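Local atomic coordinates of alpha-glucosidase (PDB entry 5HQA), a protein that hydrolyses alpha-glucosidic bonds as a calcium-binding, chloride-activated member of glycoside hydrolase family 97. Residues Q4-N9 against A103-V108; I25-K30 against I233-V238; S61-W66 against V77-E82; E186-D191 against N248-N253. All coordinates share one frame; numbering follows the deposited sequence. Where two conformers were deposited one is given.

Interaction 1: residues Q4-N9 against A103-V108; sequences QSPDGN and AFDSGV
Two type I beta turns, S5 to G8 and F104 to G107, meet through the aspartates D7 and D105. The first links strand 2-4 to strand 10-15, and the second closes the hairpin of strands 95-104 and 107-114. D105 OD1 accepts from D7 N at 2.8 Å, on the syn side of its carboxylate, along a fairly straight bond (159°). With CG anti to its carbonyl carbon (chi1 -71°), D105 reaches across to the facing turn, where OD1 also lies 3.2 Å from P6 CD. Proline suits that second turn position because its ring already fixes the phi angle there.

The same approach stacks the two carboxylates with planes 14° apart, and D7 OD1 comes within 3.1 Å of D105 OD1. Such closeness would tend to favour a proton on one of them, though other bonds ease the charge. D7 OD1 takes S5 OG at 2.7 Å and N9 N at 2.9 Å from opposite faces of its plane, the latter forming an Asx turn. A water donates to both D7 OD2 and D105 O, bridging the turns. Beside this polar cluster the methyl of A103 packs 3.6 Å from Q4 C, small enough for the backbones to draw close. Replacing D105 with an alanine would probably leave D7 N without its acceptor and free the S5-G8 turn to shift against the hairpin.

Turns of two beta-sheets laid against each other are what a beta-sandwich presents at its edge, consistent with the galactose-mutarotase-like N-terminal region of family 97.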
loop_
_atom_site.group_PDB
_atom_site.type_symbol
_atom_site.label_atom_id
_atom_site.label_comp_id
_atom_site.label_asym_id
_atom_site.label_seq_id
_atom_site.Cartn_x
_atom_site.Cartn_y
_atom_site.Cartn_z
ATOM N N GLN A 4 10.293 -22.288 -15.393
ATOM C CA GLN A 4 9.092 -22.730 -14.696
ATOM C C GLN A 4 9.217 -22.447 -13.207
ATOM O O GLN A 4 10.319 -22.369 -12.658
ATOM C CB GLN A 4 8.840 -24.232 -14.897
ATOM C CG GLN A 4 8.948 -24.701 -16.333
ATOM C CD GLN A 4 8.720 -26.201 -16.464
ATOM O OE1 GLN A 4 8.535 -26.902 -15.465
ATOM N NE2 GLN A 4 8.738 -26.698 -17.699
ATOM N N SER A 5 8.068 -22.321 -12.547
ATOM C CA SER A 5 8.078 -22.210 -11.100
ATOM C C SER A 5 8.654 -23.488 -10.493
ATOM O O SER A 5 8.719 -24.526 -11.157
ATOM C CB SER A 5 6.664 -21.962 -10.571
ATOM O OG SER A 5 5.790 -22.988 -11.011
ATOM N N PRO A 6 9.089 -23.434 -9.232
ATOM C CA PRO A 6 9.566 -24.664 -8.583
ATOM C C PRO A 6 8.577 -25.817 -8.657
ATOM O O PRO A 6 8.995 -26.956 -8.901
ATOM C CB PRO A 6 9.813 -24.207 -7.141
ATOM C CG PRO A 6 10.192 -22.759 -7.294
ATOM C CD PRO A 6 9.299 -22.244 -8.386
ATOM N N ASP A 7 7.278 -25.563 -8.489
ATOM C CA ASP A 7 6.314 -26.656 -8.551
ATOM C C ASP A 7 5.895 -27.005 -9.975
ATOM O O ASP A 7 5.132 -27.959 -10.163
ATOM C CB ASP A 7 5.080 -26.344 -7.688
ATOM C CG ASP A 7 4.256 -25.164 -8.199
ATOM O OD1 ASP A 7 4.487 -24.659 -9.317
ATOM O OD2 ASP A 7 3.338 -24.740 -7.457
ATOM N N GLY A 8 6.381 -26.273 -10.978
ATOM C CA GLY A 8 6.079 -26.567 -12.368
ATOM C C GLY A 8 4.772 -26.005 -12.893
ATOM O O GLY A 8 4.530 -26.090 -14.101
ATOM N N ASN A 9 3.922 -25.423 -12.039
ATOM C CA ASN A 9 2.598 -25.012 -12.501
ATOM C C ASN A 9 2.627 -23.750 -13.352
ATOM O O ASN A 9 1.771 -23.593 -14.233
ATOM C CB ASN A 9 1.660 -24.817 -11.317
ATOM C CG ASN A 9 1.237 -26.133 -10.709
ATOM O OD1 ASN A 9 1.092 -27.131 -11.415
ATOM N ND2 ASN A 9 1.059 -26.152 -9.395
ATOM N N ALA A 103 10.655 -17.067 -11.659
ATOM C CA ALA A 103 9.389 -17.792 -11.615
ATOM C C ALA A 103 9.224 -18.386 -10.223
ATOM O O ALA A 103 10.006 -19.260 -9.821
ATOM C CB ALA A 103 9.347 -18.879 -12.688
ATOM N N PHE A 104 8.224 -17.899 -9.492
ATOM C CA PHE A 104 7.826 -18.406 -8.184
ATOM C C PHE A 104 6.569 -19.254 -8.329
ATOM O O PHE A 104 5.848 -19.158 -9.324
ATOM C CB PHE A 104 7.527 -17.266 -7.207
ATOM C CG PHE A 104 8.641 -16.275 -7.041
ATOM C CD1 PHE A 104 9.436 -16.299 -5.897
ATOM C CD2 PHE A 104 8.865 -15.293 -7.998
ATOM C CE1 PHE A 104 10.453 -15.384 -5.723
ATOM C CE2 PHE A 104 9.878 -14.368 -7.834
ATOM C CZ PHE A 104 10.677 -14.417 -6.693
ATOM N N ASP A 105 6.281 -20.061 -7.304
ATOM C CA ASP A 105 5.011 -20.783 -7.320
ATOM C C ASP A 105 3.808 -19.840 -7.333
ATOM O O ASP A 105 2.735 -20.234 -7.795
ATOM C CB ASP A 105 4.914 -21.728 -6.127
ATOM C CG ASP A 105 5.852 -22.910 -6.254
ATOM O OD1 ASP A 105 6.361 -23.156 -7.373
ATOM O OD2 ASP A 105 6.072 -23.606 -5.239
ATOM N N SER A 106 3.960 -18.605 -6.859
ATOM C CA SER A 106 2.845 -17.671 -6.787
ATOM C C SER A 106 2.857 -16.609 -7.882
ATOM O O SER A 106 1.970 -15.745 -7.885
ATOM C CB SER A 106 2.828 -16.987 -5.419
ATOM O OG SER A 106 4.039 -16.281 -5.201
ATOM N N GLY A 107 3.810 -16.632 -8.806
ATOM C CA GLY A 107 3.830 -15.624 -9.848
ATOM C C GLY A 107 5.213 -15.453 -10.446
ATOM O O GLY A 107 6.150 -16.186 -10.128
ATOM N N VAL A 108 5.323 -14.469 -11.337
ATOM C CA VAL A 108 6.576 -14.242 -12.047
ATOM C C VAL A 108 6.934 -12.764 -12.018
ATOM O O VAL A 108 6.066 -11.884 -12.039
ATOM C CB VAL A 108 6.526 -14.754 -13.509
ATOM C CG1 VAL A 108 5.986 -16.168 -13.565
ATOM C CG2 VAL A 108 5.706 -13.833 -14.381
HETATM O O HOH W 1 1.668 -22.812 -8.306
#

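Interaction 2: residues I25-K30 against I233-V238; sequences ISFKNK and IGEKAV
F27 carries this contact, its ring caught between I233 on one face and K28 on the other. CG stands anti to the backbone N (chi1 -177°), which sends the ring out toward strand 224-234. Starting at the root, F27 CB lies 4.0 Å from I233 CG2. The same methyl approaches F27 CG most closely, at 3.6 Å, and rests over the ring in a CH-pi contact, 3.8 Å from the centroid and 20° off the normal, displaced toward the rim. Further out, CE2 passes the backbone of G234, approached obliquely. At the tip, F27 CZ meets E235 CG edge-on at 3.9 Å. K28 CG sits over the centre of the opposite face.

From there the lysine extends past the ring to E235, forming a salt bridge at the exposed rim; the modelled separation of 2.2 Å between K28 NZ and E235 OE1 is too short to trust in detail. Deeper in, I25 CG2 touches I233 CD1 at 3.8 Å. Branched isoleucines suit this buried layer, where V180, I10 and V32 also touch F27.

K28 and N29 both adopt left-handed backbone angles, which asparagine tolerates well. They form the type I' turn from F27 to K30, a hallmark of tight two-residue beta hairpins, here packed on the second sheet of a beta-sandwich.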
loop_
_atom_site.group_PDB
_atom_site.type_symbol
_atom_site.label_atom_id
_atom_site.label_comp_id
_atom_site.label_asym_id
_atom_site.label_seq_id
_atom_site.Cartn_x
_atom_site.Cartn_y
_atom_site.Cartn_z
ATOM N N ILE A 25 2.814 -17.063 -20.892
ATOM C CA ILE A 25 2.782 -17.762 -19.611
ATOM C C ILE A 25 1.599 -18.714 -19.593
ATOM O O ILE A 25 0.479 -18.328 -19.948
ATOM C CB ILE A 25 2.678 -16.785 -18.423
ATOM C CG1 ILE A 25 3.821 -15.757 -18.456
ATOM C CG2 ILE A 25 2.650 -17.558 -17.092
ATOM C CD1 ILE A 25 3.737 -14.741 -17.346
ATOM N N SER A 26 1.837 -19.947 -19.165
ATOM C CA SER A 26 0.763 -20.888 -18.887
ATOM C C SER A 26 0.697 -21.189 -17.394
ATOM O O SER A 26 1.698 -21.107 -16.674
ATOM C CB SER A 26 0.947 -22.191 -19.664
ATOM O OG SER A 26 2.085 -22.890 -19.197
ATOM N N PHE A 27 -0.502 -21.535 -16.935
ATOM C CA PHE A 27 -0.731 -21.945 -15.557
ATOM C C PHE A 27 -1.433 -23.289 -15.620
ATOM O O PHE A 27 -2.504 -23.400 -16.229
ATOM C CB PHE A 27 -1.572 -20.913 -14.798
ATOM C CG PHE A 27 -1.779 -21.246 -13.337
ATOM C CD1 PHE A 27 -0.693 -21.416 -12.488
ATOM C CD2 PHE A 27 -3.060 -21.367 -12.811
ATOM C CE1 PHE A 27 -0.876 -21.716 -11.138
ATOM C CE2 PHE A 27 -3.252 -21.661 -11.455
ATOM C CZ PHE A 27 -2.160 -21.832 -10.622
ATOM N N LYS A 28 -0.816 -24.311 -15.020
ATOM C CA LYS A 28 -1.329 -25.677 -15.100
ATOM C C LYS A 28 -1.613 -26.063 -16.549
ATOM O O LYS A 28 -2.646 -26.655 -16.871
ATOM C CB LYS A 28 -2.566 -25.840 -14.223
ATOM C CG LYS A 28 -2.276 -25.553 -12.765
ATOM C CD LYS A 28 -3.536 -25.596 -11.954
ATOM C CE LYS A 28 -3.220 -25.789 -10.497
ATOM N NZ LYS A 28 -4.445 -26.261 -9.813
ATOM N N ASN A 29 -0.695 -25.676 -17.434
ATOM C CA ASN A 29 -0.689 -26.048 -18.843
ATOM C C ASN A 29 -1.851 -25.456 -19.626
ATOM O O ASN A 29 -2.217 -25.985 -20.676
ATOM C CB ASN A 29 -0.646 -27.576 -19.016
ATOM C CG ASN A 29 0.661 -28.169 -18.520
ATOM O OD1 ASN A 29 1.733 -27.597 -18.731
ATOM N ND2 ASN A 29 0.578 -29.297 -17.827
ATOM N N LYS A 30 -2.436 -24.365 -19.146
ATOM C CA LYS A 30 -3.361 -23.556 -19.931
ATOM C C LYS A 30 -2.762 -22.167 -20.075
ATOM O O LYS A 30 -2.379 -21.554 -19.074
ATOM C CB LYS A 30 -4.741 -23.468 -19.267
ATOM C CG LYS A 30 -5.402 -24.811 -19.019
ATOM C CD LYS A 30 -6.663 -24.646 -18.189
ATOM C CE LYS A 30 -7.845 -25.348 -18.838
ATOM N NZ LYS A 30 -8.804 -25.896 -17.830
ATOM N N ILE A 233 -0.216 -15.068 -10.040
ATOM C CA ILE A 233 -1.155 -16.030 -10.611
ATOM C C ILE A 233 -1.513 -17.033 -9.528
ATOM O O ILE A 233 -0.618 -17.617 -8.907
ATOM C CB ILE A 233 -0.552 -16.765 -11.827
ATOM C CG1 ILE A 233 -0.039 -15.768 -12.874
ATOM C CG2 ILE A 233 -1.567 -17.746 -12.418
ATOM C CD1 ILE A 233 0.845 -16.400 -13.948
ATOM N N GLY A 234 -2.807 -17.260 -9.313
ATOM C CA GLY A 234 -3.221 -18.257 -8.339
ATOM C C GLY A 234 -4.592 -18.825 -8.635
ATOM O O GLY A 234 -5.421 -18.195 -9.304
ATOM N N GLU A 235 -4.827 -20.037 -8.117
ATOM C CA GLU A 235 -6.135 -20.667 -8.292
ATOM C C GLU A 235 -7.220 -19.943 -7.513
ATOM O O GLU A 235 -8.397 -20.017 -7.883
ATOM C CB GLU A 235 -6.138 -22.119 -7.828
ATOM C CG GLU A 235 -4.958 -22.938 -8.174
ATOM C CD GLU A 235 -5.096 -24.307 -7.570
ATOM O OE1 GLU A 235 -5.578 -25.204 -8.282
ATOM O OE2 GLU A 235 -4.774 -24.468 -6.374
ATOM N N LYS A 236 -6.854 -19.292 -6.413
ATOM C CA LYS A 236 -7.801 -18.660 -5.509
ATOM C C LYS A 236 -7.407 -17.206 -5.291
ATOM O O LYS A 236 -6.226 -16.854 -5.339
ATOM C CB LYS A 236 -7.842 -19.361 -4.143
ATOM C CG LYS A 236 -8.229 -20.804 -4.163
ATOM C CD LYS A 236 -8.023 -21.403 -2.776
ATOM C CE LYS A 236 -8.506 -22.847 -2.720
ATOM N NZ LYS A 236 -9.931 -22.963 -3.148
ATOM N N ALA A 237 -8.407 -16.371 -5.003
ATOM C CA ALA A 237 -8.119 -14.975 -4.700
ATOM C C ALA A 237 -7.102 -14.843 -3.565
ATOM O O ALA A 237 -6.165 -14.041 -3.655
ATOM C CB ALA A 237 -9.415 -14.243 -4.362
ATOM N N VAL A 238 -7.243 -15.645 -2.501
ATOM C CA VAL A 238 -6.307 -15.505 -1.385
ATOM C C VAL A 238 -4.892 -15.934 -1.756
ATOM O O VAL A 238 -3.942 -15.580 -1.044
ATOM C CB VAL A 238 -6.759 -16.277 -0.127
ATOM C CG1 VAL A 238 -8.043 -15.670 0.435
ATOM C CG2 VAL A 238 -6.928 -17.766 -0.419
#

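Interaction 3: residues S61-W66 against V77-E82; sequences STNTQW and VDQHNE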
loop_
_atom_site.group_PDB
_atom_site.type_symbol
_atom_site.label_atom_id
_atom_site.label_comp_id
_atom_site.label_asym_id
_atom_site.label_seq_id
_atom_site.Cartn_x
_atom_site.Cartn_y
_atom_site.Cartn_z
ATOM N N SER A 61 18.915 -20.624 -9.774
ATOM C CA SER A 61 17.756 -20.824 -8.918
ATOM C C SER A 61 18.109 -20.415 -7.497
ATOM O O SER A 61 19.284 -20.308 -7.133
ATOM C CB SER A 61 17.280 -22.277 -8.958
ATOM O OG SER A 61 18.310 -23.142 -8.492
ATOM N N THR A 62 17.063 -20.213 -6.696
ATOM C CA THR A 62 17.188 -19.723 -5.333
ATOM C C THR A 62 16.271 -20.532 -4.432
ATOM O O THR A 62 15.124 -20.825 -4.792
ATOM C CB THR A 62 16.824 -18.227 -5.250
ATOM O OG1 THR A 62 17.772 -17.459 -6.001
ATOM C CG2 THR A 62 16.809 -17.729 -3.814
ATOM N N ASN A 63 16.781 -20.888 -3.256
ATOM C CA ASN A 63 15.953 -21.524 -2.231
ATOM C C ASN A 63 16.483 -21.034 -0.887
ATOM O O ASN A 63 17.313 -21.694 -0.261
ATOM C CB ASN A 63 15.987 -23.042 -2.325
ATOM C CG ASN A 63 15.180 -23.696 -1.231
ATOM O OD1 ASN A 63 14.343 -23.060 -0.601
ATOM N ND2 ASN A 63 15.428 -24.969 -0.993
ATOM N N THR A 64 15.989 -19.879 -0.449
ATOM C CA THR A 64 16.524 -19.250 0.741
ATOM C C THR A 64 15.390 -18.600 1.528
ATOM O O THR A 64 14.222 -18.655 1.136
ATOM C CB THR A 64 17.608 -18.235 0.367
ATOM O OG1 THR A 64 18.271 -17.805 1.559
ATOM C CG2 THR A 64 17.000 -17.024 -0.332
ATOM N N GLN A 65 15.745 -17.994 2.660
ATOM C CA GLN A 65 14.781 -17.266 3.472
ATOM C C GLN A 65 15.505 -16.129 4.179
ATOM O O GLN A 65 16.720 -16.175 4.376
ATOM C CB GLN A 65 14.093 -18.185 4.481
ATOM C CG GLN A 65 15.023 -18.729 5.544
ATOM C CD GLN A 65 14.290 -19.585 6.552
ATOM O OE1 GLN A 65 13.520 -20.476 6.182
ATOM N NE2 GLN A 65 14.501 -19.303 7.841
ATOM N N TRP A 66 14.748 -15.096 4.550
ATOM C CA TRP A 66 15.319 -13.935 5.216
ATOM C C TRP A 66 14.319 -13.412 6.240
ATOM O O TRP A 66 13.135 -13.764 6.218
ATOM C CB TRP A 66 15.714 -12.845 4.201
ATOM C CG TRP A 66 14.600 -12.413 3.275
ATOM C CD1 TRP A 66 14.166 -13.059 2.146
ATOM C CD2 TRP A 66 13.799 -11.223 3.388
ATOM N NE1 TRP A 66 13.136 -12.348 1.557
ATOM C CE2 TRP A 66 12.896 -11.219 2.299
ATOM C CE3 TRP A 66 13.760 -10.163 4.303
ATOM C CZ2 TRP A 66 11.960 -10.194 2.108
ATOM C CZ3 TRP A 66 12.827 -9.146 4.109
ATOM C CH2 TRP A 66 11.943 -9.173 3.021
ATOM N N VAL A 77 10.178 -16.574 2.751
ATOM C CA VAL A 77 10.802 -17.628 1.962
ATOM C C VAL A 77 10.910 -17.161 0.514
ATOM O O VAL A 77 9.945 -16.626 -0.047
ATOM C CB VAL A 77 9.988 -18.928 2.067
ATOM C CG1 VAL A 77 10.436 -19.937 1.011
ATOM C CG2 VAL A 77 10.107 -19.504 3.472
ATOM N N ASP A 78 12.088 -17.353 -0.088
ATOM C CA ASP A 78 12.354 -17.003 -1.486
ATOM C C ASP A 78 12.754 -18.282 -2.222
ATOM O O ASP A 78 13.897 -18.732 -2.116
ATOM C CB ASP A 78 13.454 -15.941 -1.587
ATOM C CG ASP A 78 13.695 -15.471 -3.028
ATOM O OD1 ASP A 78 13.128 -16.067 -3.969
ATOM O OD2 ASP A 78 14.461 -14.500 -3.228
ATOM N N GLN A 79 11.822 -18.868 -2.972
ATOM C CA GLN A 79 12.102 -20.051 -3.787
ATOM C C GLN A 79 11.674 -19.752 -5.212
ATOM O O GLN A 79 10.482 -19.559 -5.472
ATOM C CB GLN A 79 11.368 -21.280 -3.260
ATOM C CG GLN A 79 11.843 -21.714 -1.892
ATOM C CD GLN A 79 10.974 -22.800 -1.265
ATOM O OE1 GLN A 79 9.759 -22.850 -1.482
ATOM N NE2 GLN A 79 11.598 -23.668 -0.471
ATOM N N HIS A 80 12.631 -19.710 -6.135
ATOM C CA HIS A 80 12.273 -19.417 -7.514
ATOM C C HIS A 80 13.322 -20.001 -8.444
ATOM O O HIS A 80 14.461 -20.264 -8.047
ATOM C CB HIS A 80 12.112 -17.905 -7.759
ATOM C CG HIS A 80 13.398 -17.133 -7.715
ATOM N ND1 HIS A 80 13.866 -16.528 -6.565
ATOM C CD2 HIS A 80 14.299 -16.842 -8.687
ATOM C CE1 HIS A 80 15.005 -15.908 -6.828
ATOM N NE2 HIS A 80 15.293 -16.089 -8.107
ATOM N N ASN A 81 12.910 -20.228 -9.685
ATOM C CA ASN A 81 13.842 -20.479 -10.770
ATOM C C ASN A 81 14.013 -19.193 -11.564
ATOM O O ASN A 81 13.102 -18.371 -11.650
ATOM C CB ASN A 81 13.357 -21.606 -11.677
ATOM C CG ASN A 81 13.358 -22.943 -10.981
ATOM O OD1 ASN A 81 14.274 -23.252 -10.213
ATOM N ND2 ASN A 81 12.329 -23.748 -11.230
ATOM N N GLU A 82 15.197 -19.023 -12.136
ATOM C CA GLU A 82 15.588 -17.771 -12.758
ATOM C C GLU A 82 16.204 -18.067 -14.115
ATOM O O GLU A 82 16.934 -19.049 -14.267
ATOM C CB GLU A 82 16.584 -17.042 -11.860
ATOM C CG GLU A 82 17.012 -15.655 -12.297
ATOM C CD GLU A 82 17.817 -14.964 -11.200
ATOM O OE1 GLU A 82 17.696 -15.374 -10.024
ATOM O OE2 GLU A 82 18.578 -14.029 -11.498
HETATM O O HOH W 2 18.304 -17.592 -8.596
#
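N63 CG is anti to its backbone N (chi1 178°) and Q79 CG anti to its carbonyl carbon (chi1 -65°), and these torsions lay the two side chains alongside each other, pointing the same way, across a non-hydrogen-bonded pair. Q79 NE2 donates to N63 OD1 at 2.8 Å, in its own amide plane but above the carbonyl plane of N63, since the two amides are turned well apart.

The strands run antiparallel. T62 pairs with H80, and T64 with D78, each through two backbone hydrogen bonds; T64 N reaches D78 O at 2.9 Å. On the face carrying T62 and H80, T62 CG2 packs 3.9 Å from D78 CG, and T62 OG1 comes obliquely to H80 CE1 at 3.3 Å. Threonine suits this spot, offering a methyl to one neighbour and a hydroxyl to a water, which in turn donates to E82 OE1.

H80 is held flat by its own strand: ND1 donates to D78 OD1 at 2.7 Å and NE2 to E82 OE1 at 3.2 Å, both in the ring plane. E82 OE2 is claimed by R100. With both ring nitrogens donating to carboxylates, H80 is probably positively charged, which would offset the buried D78 and add to what R100 already does for E82.

Interaction 4: residues E186-D191 against N248-N253; sequences EAALVD and NLNEPN
A187 and A188 at the end of strand 181-187 present successive methyls to L249 and N250, each of which comes at its alanine differently. A187 points straight at the opposing chain, and its CB meets L249 CB at 3.7 Å, root against root. The leucine then carries its branches onward to F104, K102 and T230, so the alanine touches mainly the base of that side chain.

N250 starts off to one side and bends back. With CG anti to its carbonyl carbon (chi1 -83°), the amide swings toward the alanines: OD1 lies 3.3 Å from A188 CA and 3.4 Å from A188 CB, while ND2 lies by the link between the two alanines, 3.7 Å from A188 N and 3.9 Å from A187 CB. A188 has left-handed backbone angles, unusual for an alanine, and its small side chain suits so close an approach by an oxygen.

The amide's polar grip lies outside the two segments, where ND2 donates to I246 O and T442 O; A188 is also tied by its backbone to T442. An alanine in place of N250 would probably leave those two carbonyls without their donor and open a gap beside A188.

Between the segments themselves the contact is thus van der Waals packing, and its directionality comes from a buried asparagine amide whose two N-H groups join the loop 248-253 to its own preceding helix and to the T442 loop.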
loop_
_atom_site.group_PDB
_atom_site.type_symbol
_atom_site.label_atom_id
_atom_site.label_comp_id
_atom_site.label_asym_id
_atom_site.label_seq_id
_atom_site.Cartn_x
_atom_site.Cartn_y
_atom_site.Cartn_z
ATOM N N GLU A 186 4.330 -3.981 -10.097
ATOM C CA GLU A 186 5.764 -3.873 -10.312
ATOM C C GLU A 186 6.466 -3.813 -8.961
ATOM O O GLU A 186 5.842 -3.562 -7.925
ATOM C CB GLU A 186 6.114 -2.668 -11.201
ATOM C CG GLU A 186 5.518 -1.348 -10.800
ATOM C CD GLU A 186 5.914 -0.228 -11.766
ATOM O OE1 GLU A 186 5.128 0.729 -11.920
ATOM O OE2 GLU A 186 7.010 -0.301 -12.369
ATOM N N ALA A 187 7.772 -4.069 -8.974
ATOM C CA ALA A 187 8.539 -4.096 -7.739
ATOM C C ALA A 187 9.838 -3.323 -7.911
ATOM O O ALA A 187 10.444 -3.340 -8.990
ATOM C CB ALA A 187 8.836 -5.545 -7.298
ATOM N N ALA A 188 10.257 -2.651 -6.833
ATOM C CA ALA A 188 11.510 -1.894 -6.779
ATOM C C ALA A 188 11.512 -0.764 -7.809
ATOM O O ALA A 188 12.396 -0.658 -8.666
ATOM C CB ALA A 188 12.730 -2.816 -6.961
ATOM N N LEU A 189 10.508 0.105 -7.702
ATOM C CA LEU A 189 10.384 1.241 -8.619
ATOM C C LEU A 189 11.354 2.323 -8.161
ATOM O O LEU A 189 11.051 3.105 -7.255
ATOM C CB LEU A 189 8.945 1.742 -8.659
ATOM C CG LEU A 189 8.670 3.005 -9.473
ATOM C CD1 LEU A 189 9.132 2.862 -10.928
ATOM C CD2 LEU A 189 7.175 3.330 -9.408
ATOM N N VAL A 190 12.537 2.345 -8.781
ATOM C CA VAL A 190 13.653 3.204 -8.396
ATOM C C VAL A 190 14.186 3.889 -9.646
ATOM O O VAL A 190 14.513 3.213 -10.628
ATOM C CB VAL A 190 14.785 2.401 -7.727
ATOM C CG1 VAL A 190 15.959 3.320 -7.385
ATOM C CG2 VAL A 190 14.274 1.687 -6.487
ATOM N N ASP A 191 14.284 5.220 -9.607
ATOM C CA ASP A 191 14.838 6.014 -10.713
ATOM C C ASP A 191 14.194 5.652 -12.053
ATOM O O ASP A 191 14.869 5.441 -13.064
ATOM C CB ASP A 191 16.360 5.863 -10.796
ATOM C CG ASP A 191 16.981 6.836 -11.788
ATOM O OD1 ASP A 191 16.459 7.970 -11.888
ATOM O OD2 ASP A 191 17.961 6.468 -12.481
ATOM N N ASN A 248 10.138 -10.070 -2.189
ATOM C CA ASN A 248 11.266 -10.892 -2.628
ATOM C C ASN A 248 11.992 -10.295 -3.823
ATOM O O ASN A 248 13.156 -10.639 -4.066
ATOM C CB ASN A 248 10.797 -12.304 -2.968
ATOM C CG ASN A 248 10.813 -13.216 -1.757
ATOM O OD1 ASN A 248 11.669 -13.075 -0.883
ATOM N ND2 ASN A 248 9.869 -14.150 -1.695
ATOM N N LEU A 249 11.343 -9.412 -4.573
ATOM C CA LEU A 249 11.987 -8.817 -5.731
ATOM C C LEU A 249 12.731 -7.533 -5.396
ATOM O O LEU A 249 13.352 -6.948 -6.281
ATOM C CB LEU A 249 10.951 -8.559 -6.826
ATOM C CG LEU A 249 10.416 -9.845 -7.459
ATOM C CD1 LEU A 249 9.360 -9.504 -8.473
ATOM C CD2 LEU A 249 11.550 -10.649 -8.121
ATOM N N ASN A 250 12.696 -7.084 -4.148
ATOM C CA ASN A 250 13.414 -5.883 -3.751
ATOM C C ASN A 250 14.781 -6.216 -3.162
ATOM O O ASN A 250 15.032 -7.330 -2.686
ATOM C CB ASN A 250 12.591 -5.080 -2.749
ATOM C CG ASN A 250 11.577 -4.200 -3.434
ATOM O OD1 ASN A 250 11.849 -3.028 -3.708
ATOM N ND2 ASN A 250 10.423 -4.773 -3.776
ATOM N N GLU A 251 15.669 -5.221 -3.205
ATOM C CA GLU A 251 17.006 -5.381 -2.654
ATOM C C GLU A 251 16.943 -5.465 -1.130
ATOM O O GLU A 251 16.049 -4.887 -0.503
ATOM C CB GLU A 251 17.905 -4.213 -3.056
ATOM C CG GLU A 251 18.126 -4.053 -4.547
ATOM C CD GLU A 251 19.174 -3.000 -4.862
ATOM O OE1 GLU A 251 20.383 -3.286 -4.713
ATOM O OE2 GLU A 251 18.786 -1.878 -5.244
ATOM N N PRO A 252 17.889 -6.169 -0.509
ATOM C CA PRO A 252 17.902 -6.244 0.958
ATOM C C PRO A 252 18.126 -4.883 1.607
ATOM O O PRO A 252 18.685 -3.956 1.011
ATOM C CB PRO A 252 19.070 -7.195 1.256
ATOM C CG PRO A 252 19.281 -7.953 -0.008
ATOM C CD PRO A 252 18.920 -7.019 -1.123
ATOM N N ASN A 253 17.689 -4.789 2.863
ATOM C CA ASN A 253 17.841 -3.619 3.722
ATOM C C ASN A 253 19.191 -2.932 3.544
ATOM O O ASN A 253 20.247 -3.552 3.712
ATOM C CB ASN A 253 17.665 -4.052 5.181
ATOM C CG ASN A 253 17.990 -2.941 6.170
ATOM O OD1 ASN A 253 17.794 -1.758 5.889
ATOM N ND2 ASN A 253 18.486 -3.323 7.341
#

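Overall arrangement
Interaction 1 is the hub of the set, with centres about 10 Å from interaction 2 and 11 Å from interaction 3. It meets interaction 2 through N9 O and K28 N at 2.8 Å, and interaction 3 through Q4 O and N81 ND2, also 2.8 Å. The F104 ring extends it to N248 and L249 of interaction 4, while W66 NE1 of interaction 3 reaches N248 OD1 at 2.9 Å. Interactions 2 and 4 are about 24 Å apart between centres and do not touch. All four involve one antiparallel sheet of the N-terminal region, away from the calcium and sugar sites, although W66 meets R446 and E186 meets K440, both in the catalytic region.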